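Local coordinates for Galactose/lactose metabolism regulatory protein GAL80 (Saccharomyces cerevisiae, PDB 3BTV) that represses the galactose and lactose metabolic genes by binding the activator GAL4 and blocking its transcriptional activation when no inducing sugar is present, at residues 101-104 / 105-109. The protein carries 1 engineered substitution. Numbering follows the deposited sequence.
Sequences SHYE and VVMPL
Successive i to i+4 backbone bonds, Val105 N to Ser101 O, Val106 N to His102 O (the shortest, 2.7 Å) and Met107 N to Tyr103 O, wind the first turns of helix 102-112, the crossover helix between strands 92-95 and 121-125 of the Rossmann fold. Pro108 interrupts the series: lacking an N-H, it sets its ring CD 3.1 Å from Glu104 O, and the helix kinks there. The side toward the sheet is largely apolar, as suits a helix lying on a sheet; Val106 and Leu109 press on Ile95, while Val105 meets Leu81 of helix 81-86. Buried His102 is the exception, its ND1 bonding to Leu128 O. One turn apart, Tyr103 and Met107 pair on the flank that faces helix 132-143, where a broad ring and a flexible thioether can fit together. Tyr103 carries its ring on the far side of CB from the backbone N (chi1 -174°), leaning outward and toward the next turn. One ring face thereby meets Met107 CG in a CH-pi contact, 3.9 Å from the centroid. The bend at chi2 of Met107 brings the sulfur into a more oblique Met-aromatic approach, SD lying 4.1 Å from CE1 of Tyr103.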
ATOM      1  N   SER B 101      21.079  13.367  21.918  1.00 72.55           N
ATOM      2  CA  SER B 101      21.846  14.408  22.603  1.00 67.96           C
ATOM      3  C   SER B 101      21.436  15.823  22.199  1.00 72.51           C
ATOM      4  O   SER B 101      21.931  16.798  22.773  1.00 72.71           O
ATOM      5  CB  SER B 101      23.345  14.234  22.333  1.00 73.94           C
ATOM      6  OG  SER B 101      23.807  12.986  22.816  1.00 92.03           O
ATOM      7  N   HIS B 102      20.547  15.931  21.213  1.00 68.27           N
ATOM      8  CA  HIS B 102      20.130  17.229  20.673  1.00 67.87           C
ATOM      9  C   HIS B 102      19.591  18.173  21.741  1.00 64.16           C
ATOM     10  O   HIS B 102      20.049  19.304  21.869  1.00 72.85           O
ATOM     11  CB  HIS B 102      19.070  17.044  19.584  1.00 60.28           C
ATOM     12  CG  HIS B 102      19.631  16.667  18.246  1.00 58.74           C
ATOM     13  ND1 HIS B 102      18.847  16.545  17.117  1.00 59.04           N
ATOM     14  CD2 HIS B 102      20.899  16.403  17.851  1.00 62.69           C
ATOM     15  CE1 HIS B 102      19.606  16.205  16.089  1.00 62.77           C
ATOM     16  NE2 HIS B 102      20.856  16.113  16.508  1.00 57.08           N
ATOM     17  N   TYR B 103      18.606  17.705  22.494  1.00 71.53           N
ATOM     18  CA  TYR B 103      17.959  18.532  23.505  1.00 71.16           C
ATOM     19  C   TYR B 103      18.950  18.999  24.562  1.00 77.16           C
ATOM     20  O   TYR B 103      19.041  20.196  24.852  1.00 84.39           O
ATOM     21  CB  TYR B 103      16.804  17.762  24.145  1.00 72.14           C
ATOM     22  CG  TYR B 103      15.953  18.559  25.103  1.00 79.52           C
ATOM     23  CD1 TYR B 103      14.990  19.450  24.638  1.00 86.90           C
ATOM     24  CD2 TYR B 103      16.088  18.395  26.476  1.00 83.00           C
ATOM     25  CE1 TYR B 103      14.198  20.171  25.523  1.00 81.72           C
ATOM     26  CE2 TYR B 103      15.304  19.108  27.363  1.00 91.34           C
ATOM     27  CZ  TYR B 103      14.362  19.995  26.882  1.00 97.66           C
ATOM     28  OH  TYR B 103      13.582  20.705  27.764  1.00104.88           O
ATOM     29  N   GLU B 104      19.712  18.063  25.122  1.00 81.11           N
ATOM     30  CA  GLU B 104      20.628  18.397  26.221  1.00 72.63           C
ATOM     31  C   GLU B 104      21.716  19.368  25.781  1.00 69.19           C
ATOM     32  O   GLU B 104      22.208  20.148  26.581  1.00 77.05           O
ATOM     33  CB  GLU B 104      21.262  17.138  26.827  1.00 87.75           C
ATOM     34  CG  GLU B 104      22.441  16.585  26.034  1.00111.33           C
ATOM     35  CD  GLU B 104      22.858  15.196  26.488  1.00123.73           C
ATOM     36  OE1 GLU B 104      21.965  14.389  26.831  1.00125.30           O
ATOM     37  OE2 GLU B 104      24.077  14.913  26.495  1.00121.58           O
ATOM     38  N   VAL B 105      22.081  19.326  24.505  1.00 82.31           N
ATOM     39  CA  VAL B 105      23.114  20.219  23.992  1.00 76.41           C
ATOM     40  C   VAL B 105      22.545  21.547  23.495  1.00 76.13           C
ATOM     41  O   VAL B 105      23.039  22.612  23.853  1.00 78.45           O
ATOM     42  CB  VAL B 105      23.895  19.577  22.837  1.00 76.07           C
ATOM     43  CG1 VAL B 105      24.890  20.578  22.279  1.00 67.85           C
ATOM     44  CG2 VAL B 105      24.610  18.323  23.319  1.00 97.50           C
ATOM     45  N   VAL B 106      21.505  21.480  22.668  1.00 75.00           N
ATOM     46  CA  VAL B 106      20.980  22.678  22.016  1.00 62.52           C
ATOM     47  C   VAL B 106      20.358  23.689  22.985  1.00 74.15           C
ATOM     48  O   VAL B 106      20.524  24.895  22.810  1.00 87.96           O
ATOM     49  CB  VAL B 106      19.977  22.319  20.901  1.00 76.55           C
ATOM     50  CG1 VAL B 106      19.340  23.572  20.321  1.00 74.49           C
ATOM     51  CG2 VAL B 106      20.680  21.523  19.799  1.00 73.32           C
ATOM     52  N   MET B 107      19.658  23.206  24.007  1.00 81.01           N
ATOM     53  CA  MET B 107      19.001  24.114  24.955  1.00 80.02           C
ATOM     54  C   MET B 107      19.975  25.064  25.652  1.00 77.39           C
ATOM     55  O   MET B 107      19.804  26.283  25.573  1.00 92.64           O
ATOM     56  CB  MET B 107      18.123  23.357  25.963  1.00 73.19           C
ATOM     57  CG  MET B 107      16.954  22.618  25.323  1.00 83.76           C
ATOM     58  SD  MET B 107      15.951  23.625  24.201  1.00 88.74           S
ATOM     59  CE  MET B 107      14.850  24.450  25.343  1.00 93.40           C
ATOM     60  N   PRO B 108      21.005  24.513  26.323  1.00 85.10           N
ATOM     61  CA  PRO B 108      22.021  25.345  26.980  1.00 83.74           C
ATOM     62  C   PRO B 108      22.794  26.164  25.956  1.00 82.56           C
ATOM     63  O   PRO B 108      23.116  27.325  26.198  1.00 88.52           O
ATOM     64  CB  PRO B 108      22.955  24.314  27.629  1.00 98.55           C
ATOM     65  CG  PRO B 108      22.144  23.053  27.725  1.00 87.62           C
ATOM     66  CD  PRO B 108      21.249  23.074  26.532  1.00 92.39           C
ATOM     67  N   LEU B 109      23.090  25.549  24.817  1.00 78.47           N
ATOM     68  CA  LEU B 109      23.812  26.226  23.745  1.00 85.60           C
ATOM     69  C   LEU B 109      23.077  27.495  23.307  1.00 70.62           C
ATOM     70  O   LEU B 109      23.675  28.559  23.183  1.00 86.64           O
ATOM     71  CB  LEU B 109      23.995  25.274  22.554  1.00 70.30           C
ATOM     72  CG  LEU B 109      24.884  25.723  21.386  1.00 96.02           C
ATOM     73  CD1 LEU B 109      25.456  24.518  20.655  1.00 88.11           C
ATOM     74  CD2 LEU B 109      24.118  26.619  20.420  1.00102.65           C
TER